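Long-range contact in putative serine phosphatase (Pseudomonas aeruginosa, PDB 6K4E), which probably removes phosphate from phosphorylated protein residues as a magnesium-dependent PP2C-type phosphatase of the SiaABC pathway that controls biofilm formation: residues A137-E149 with L175-G189. Sequence-based numbering, arbitrary orientation.
Sequences AVGSRDPAAILGE and LVWVDRRRRQLAFAG
Arg141 lies along the indole of Trp177, and its CG sits over one face in a CH-pi contact, 3.5 Å from the centroid of the six-membered ring. The Arg141 side chain is extended from CG to NE (chi2 -173°, chi3 173°), which carries Arg141 NE on to 3.5 Å from Trp177 CH2. The guanidinium plane is turned 72° from the ring; its NH2 forms a salt bridge with Asp104. At the indole edge, Trp177 NE1 makes a weak hydrogen bond to Asp179 OD2.

Apolar packing continues at the start of helix 143-157. The Pro143 ring rests on both strands of the hairpin. Pro143 CB is 3.8 Å from Leu175 CB, and Pro143 CD is 3.9 Å from Ala186 CB. Ala188 CB packs against Pro143 and Ala144. Leu175 CD1 reaches Ile146 CG2 at a tight 3.5 Å and Leu147 CD2 at 3.6 Å.

No hydrogen bond crosses between the segments. Asp142 is the N-cap: Asp142 OD1 accepts from Ala145 N at 3.2 Å and also from Asn222 ND2, and Ala144 N is bound by Asn222 OD1.

The contact sets helix 143-157 against one face of the antiparallel sheet, on hairpin strands 171-179 and 184-190. Leu107 of strand 105-113 and Ala134 of helix 117-138 also touch Ile146. On the other sheet face, Val176 meets Phe298 of strand 293-300, within the beta-sandwich of the PP2C fold.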
# COMPACT_ATOMS: atom_id res chain seq x y z
N ALA B 137 3.89 17.75 -3.62
CA ALA B 137 4.70 18.62 -2.76
C ALA B 137 5.79 19.40 -3.51
O ALA B 137 6.03 20.56 -3.16
CB ALA B 137 5.33 17.81 -1.63
N VAL B 138 6.49 18.78 -4.50
CA VAL B 138 7.61 19.47 -5.16
C VAL B 138 7.47 19.65 -6.70
O VAL B 138 8.34 20.28 -7.31
CB VAL B 138 8.98 18.84 -4.81
CG1 VAL B 138 9.29 18.96 -3.32
CG2 VAL B 138 9.10 17.40 -5.29
N GLY B 139 6.42 19.09 -7.29
CA GLY B 139 6.23 19.14 -8.73
C GLY B 139 6.79 17.90 -9.39
O GLY B 139 7.42 17.08 -8.72
N SER B 140 6.57 17.76 -10.70
CA SER B 140 7.01 16.58 -11.44
C SER B 140 8.30 16.79 -12.25
O SER B 140 8.75 15.88 -12.94
CB SER B 140 5.87 16.10 -12.33
OG SER B 140 5.46 17.16 -13.18
N ARG B 141 8.93 17.96 -12.08
CA ARG B 141 10.09 18.39 -12.84
C ARG B 141 11.44 18.25 -12.13
O ARG B 141 12.48 18.44 -12.77
CB ARG B 141 9.87 19.83 -13.33
CG ARG B 141 8.54 19.93 -14.07
CD ARG B 141 8.24 21.26 -14.75
NE ARG B 141 7.02 21.16 -15.56
CZ ARG B 141 5.79 21.32 -15.08
NH1 ARG B 141 5.59 21.59 -13.79
NH2 ARG B 141 4.74 21.20 -15.89
N ASP B 142 11.45 17.85 -10.86
CA ASP B 142 12.69 17.73 -10.13
C ASP B 142 12.82 16.31 -9.57
O ASP B 142 12.40 16.09 -8.43
CB ASP B 142 12.72 18.82 -9.02
CG ASP B 142 14.03 19.04 -8.28
OD1 ASP B 142 14.89 18.13 -8.30
OD2 ASP B 142 14.15 20.08 -7.60
N PRO B 143 13.42 15.35 -10.34
CA PRO B 143 13.52 13.96 -9.85
C PRO B 143 14.20 13.78 -8.50
O PRO B 143 13.71 13.02 -7.67
CB PRO B 143 14.26 13.25 -10.99
CG PRO B 143 13.91 14.04 -12.19
CD PRO B 143 13.94 15.46 -11.72
N ALA B 144 15.30 14.49 -8.24
CA ALA B 144 16.01 14.43 -6.95
C ALA B 144 15.13 14.88 -5.80
O ALA B 144 15.17 14.22 -4.76
CB ALA B 144 17.29 15.24 -6.99
N ALA B 145 14.32 15.97 -5.97
CA ALA B 145 13.39 16.45 -4.92
C ALA B 145 12.26 15.45 -4.65
O ALA B 145 11.89 15.25 -3.50
CB ALA B 145 12.81 17.80 -5.29
N ILE B 146 11.75 14.79 -5.74
CA ILE B 146 10.69 13.79 -5.68
C ILE B 146 11.18 12.59 -4.85
O ILE B 146 10.46 12.12 -4.00
CB ILE B 146 10.18 13.39 -7.11
CG1 ILE B 146 9.52 14.60 -7.83
CG2 ILE B 146 9.16 12.23 -7.05
CD1 ILE B 146 9.45 14.49 -9.33
N LEU B 147 12.41 12.13 -5.09
CA LEU B 147 13.03 11.00 -4.39
C LEU B 147 13.24 11.28 -2.91
O LEU B 147 13.00 10.40 -2.10
CB LEU B 147 14.35 10.57 -5.06
CG LEU B 147 14.25 9.95 -6.46
CD1 LEU B 147 15.60 9.51 -6.91
CD2 LEU B 147 13.34 8.75 -6.47
N GLY B 148 13.66 12.52 -2.58
CA GLY B 148 13.88 12.99 -1.22
C GLY B 148 12.58 12.99 -0.44
O GLY B 148 12.51 12.43 0.66
N GLU B 149 11.54 13.57 -1.04
CA GLU B 149 10.19 13.66 -0.50
C GLU B 149 9.53 12.27 -0.40
O GLU B 149 8.79 12.05 0.56
CB GLU B 149 9.33 14.61 -1.34
CG GLU B 149 9.44 16.08 -0.93
CD GLU B 149 8.98 16.41 0.48
OE1 GLU B 149 7.93 15.90 0.92
OE2 GLU B 149 9.68 17.21 1.15
N LEU B 175 14.14 7.98 -11.61
CA LEU B 175 13.13 8.95 -12.02
C LEU B 175 13.69 9.91 -13.02
O LEU B 175 14.76 10.45 -12.80
CB LEU B 175 12.65 9.77 -10.82
CG LEU B 175 11.47 9.27 -10.05
CD1 LEU B 175 11.22 10.19 -8.93
CD2 LEU B 175 10.21 9.23 -10.92
N VAL B 176 12.94 10.18 -14.08
CA VAL B 176 13.38 11.07 -15.15
C VAL B 176 12.33 12.14 -15.47
O VAL B 176 11.18 11.81 -15.74
CB VAL B 176 13.72 10.23 -16.41
CG1 VAL B 176 14.05 11.12 -17.60
CG2 VAL B 176 14.86 9.24 -16.16
N TRP B 177 12.75 13.41 -15.52
CA TRP B 177 11.89 14.47 -16.01
C TRP B 177 12.38 14.77 -17.45
O TRP B 177 13.51 15.23 -17.63
CB TRP B 177 11.90 15.75 -15.12
CG TRP B 177 11.37 16.95 -15.84
CD1 TRP B 177 12.10 18.00 -16.32
CD2 TRP B 177 10.02 17.18 -16.27
NE1 TRP B 177 11.28 18.90 -16.96
CE2 TRP B 177 10.00 18.40 -16.98
CE3 TRP B 177 8.80 16.51 -16.06
CZ2 TRP B 177 8.83 18.93 -17.54
CZ3 TRP B 177 7.64 17.05 -16.60
CH2 TRP B 177 7.67 18.24 -17.33
N VAL B 178 11.55 14.45 -18.46
CA VAL B 178 11.84 14.69 -19.88
C VAL B 178 11.24 16.04 -20.21
O VAL B 178 10.02 16.15 -20.30
CB VAL B 178 11.26 13.58 -20.80
CG1 VAL B 178 11.50 13.90 -22.29
CG2 VAL B 178 11.83 12.23 -20.43
N ASP B 179 12.07 17.06 -20.30
CA ASP B 179 11.58 18.40 -20.61
C ASP B 179 11.65 18.60 -22.13
O ASP B 179 12.66 19.03 -22.65
CB ASP B 179 12.40 19.45 -19.83
CG ASP B 179 11.83 20.84 -19.81
OD1 ASP B 179 11.19 21.24 -20.82
OD2 ASP B 179 12.11 21.57 -18.85
N ARG B 180 10.57 18.28 -22.84
CA ARG B 180 10.51 18.38 -24.30
C ARG B 180 10.68 19.82 -24.81
O ARG B 180 11.46 20.04 -25.75
CB ARG B 180 9.22 17.73 -24.84
CG ARG B 180 9.16 16.20 -24.60
CD ARG B 180 7.75 15.67 -24.41
NE ARG B 180 6.98 15.70 -25.65
CZ ARG B 180 6.02 16.58 -25.93
NH1 ARG B 180 5.67 17.49 -25.03
NH2 ARG B 180 5.39 16.53 -27.09
N ARG B 181 10.04 20.79 -24.14
CA ARG B 181 10.06 22.23 -24.43
C ARG B 181 11.50 22.83 -24.38
O ARG B 181 11.87 23.61 -25.26
CB ARG B 181 9.15 22.95 -23.42
CG ARG B 181 8.86 24.40 -23.74
CD ARG B 181 8.13 25.14 -22.62
NE ARG B 181 8.95 25.30 -21.42
CZ ARG B 181 9.69 26.38 -21.14
NH1 ARG B 181 9.71 27.42 -21.96
NH2 ARG B 181 10.40 26.42 -20.02
N ARG B 182 12.27 22.49 -23.35
CA ARG B 182 13.62 23.00 -23.14
C ARG B 182 14.71 22.01 -23.62
O ARG B 182 15.90 22.23 -23.37
CB ARG B 182 13.82 23.39 -21.67
CG ARG B 182 13.16 24.73 -21.31
CD ARG B 182 13.52 25.20 -19.91
NE ARG B 182 14.94 25.56 -19.78
CZ ARG B 182 15.86 24.81 -19.18
NH1 ARG B 182 15.54 23.63 -18.67
NH2 ARG B 182 17.11 25.23 -19.09
N ARG B 183 14.29 20.96 -24.34
CA ARG B 183 15.10 19.88 -24.90
C ARG B 183 16.21 19.44 -23.94
O ARG B 183 17.39 19.53 -24.27
CB ARG B 183 15.63 20.22 -26.30
CG ARG B 183 15.00 19.33 -27.36
CD ARG B 183 14.17 20.10 -28.36
NE ARG B 183 14.34 19.54 -29.70
CZ ARG B 183 13.52 19.76 -30.72
NH1 ARG B 183 12.46 20.53 -30.57
NH2 ARG B 183 13.76 19.20 -31.91
N GLN B 184 15.81 19.01 -22.72
CA GLN B 184 16.77 18.50 -21.75
C GLN B 184 16.10 17.57 -20.78
O GLN B 184 14.89 17.64 -20.56
CB GLN B 184 17.65 19.59 -21.08
CG GLN B 184 17.10 20.38 -19.92
CD GLN B 184 18.24 21.11 -19.23
OE1 GLN B 184 18.45 21.00 -18.02
NE2 GLN B 184 19.04 21.83 -20.00
N LEU B 185 16.87 16.63 -20.28
CA LEU B 185 16.40 15.57 -19.41
C LEU B 185 17.06 15.69 -18.05
O LEU B 185 18.24 16.02 -17.97
CB LEU B 185 16.83 14.26 -20.10
CG LEU B 185 16.41 12.93 -19.55
CD1 LEU B 185 16.08 11.98 -20.69
CD2 LEU B 185 17.52 12.33 -18.67
N ALA B 186 16.29 15.44 -16.96
CA ALA B 186 16.86 15.44 -15.63
C ALA B 186 16.64 14.05 -15.07
O ALA B 186 15.53 13.55 -15.16
CB ALA B 186 16.18 16.49 -14.75
N PHE B 187 17.68 13.41 -14.57
CA PHE B 187 17.58 12.06 -14.01
C PHE B 187 18.14 12.01 -12.59
O PHE B 187 19.17 12.60 -12.31
CB PHE B 187 18.32 11.02 -14.90
CG PHE B 187 18.61 9.69 -14.22
CD1 PHE B 187 17.58 8.80 -13.91
CD2 PHE B 187 19.89 9.37 -13.82
CE1 PHE B 187 17.84 7.61 -13.21
CE2 PHE B 187 20.15 8.18 -13.14
CZ PHE B 187 19.13 7.31 -12.86
N ALA B 188 17.47 11.29 -11.71
CA ALA B 188 17.97 11.04 -10.35
C ALA B 188 17.60 9.62 -9.99
O ALA B 188 16.47 9.22 -10.21
CB ALA B 188 17.38 12.03 -9.35
N GLY B 189 18.56 8.87 -9.49
CA GLY B 189 18.36 7.47 -9.14
C GLY B 189 19.02 6.98 -7.87
O GLY B 189 20.07 7.49 -7.48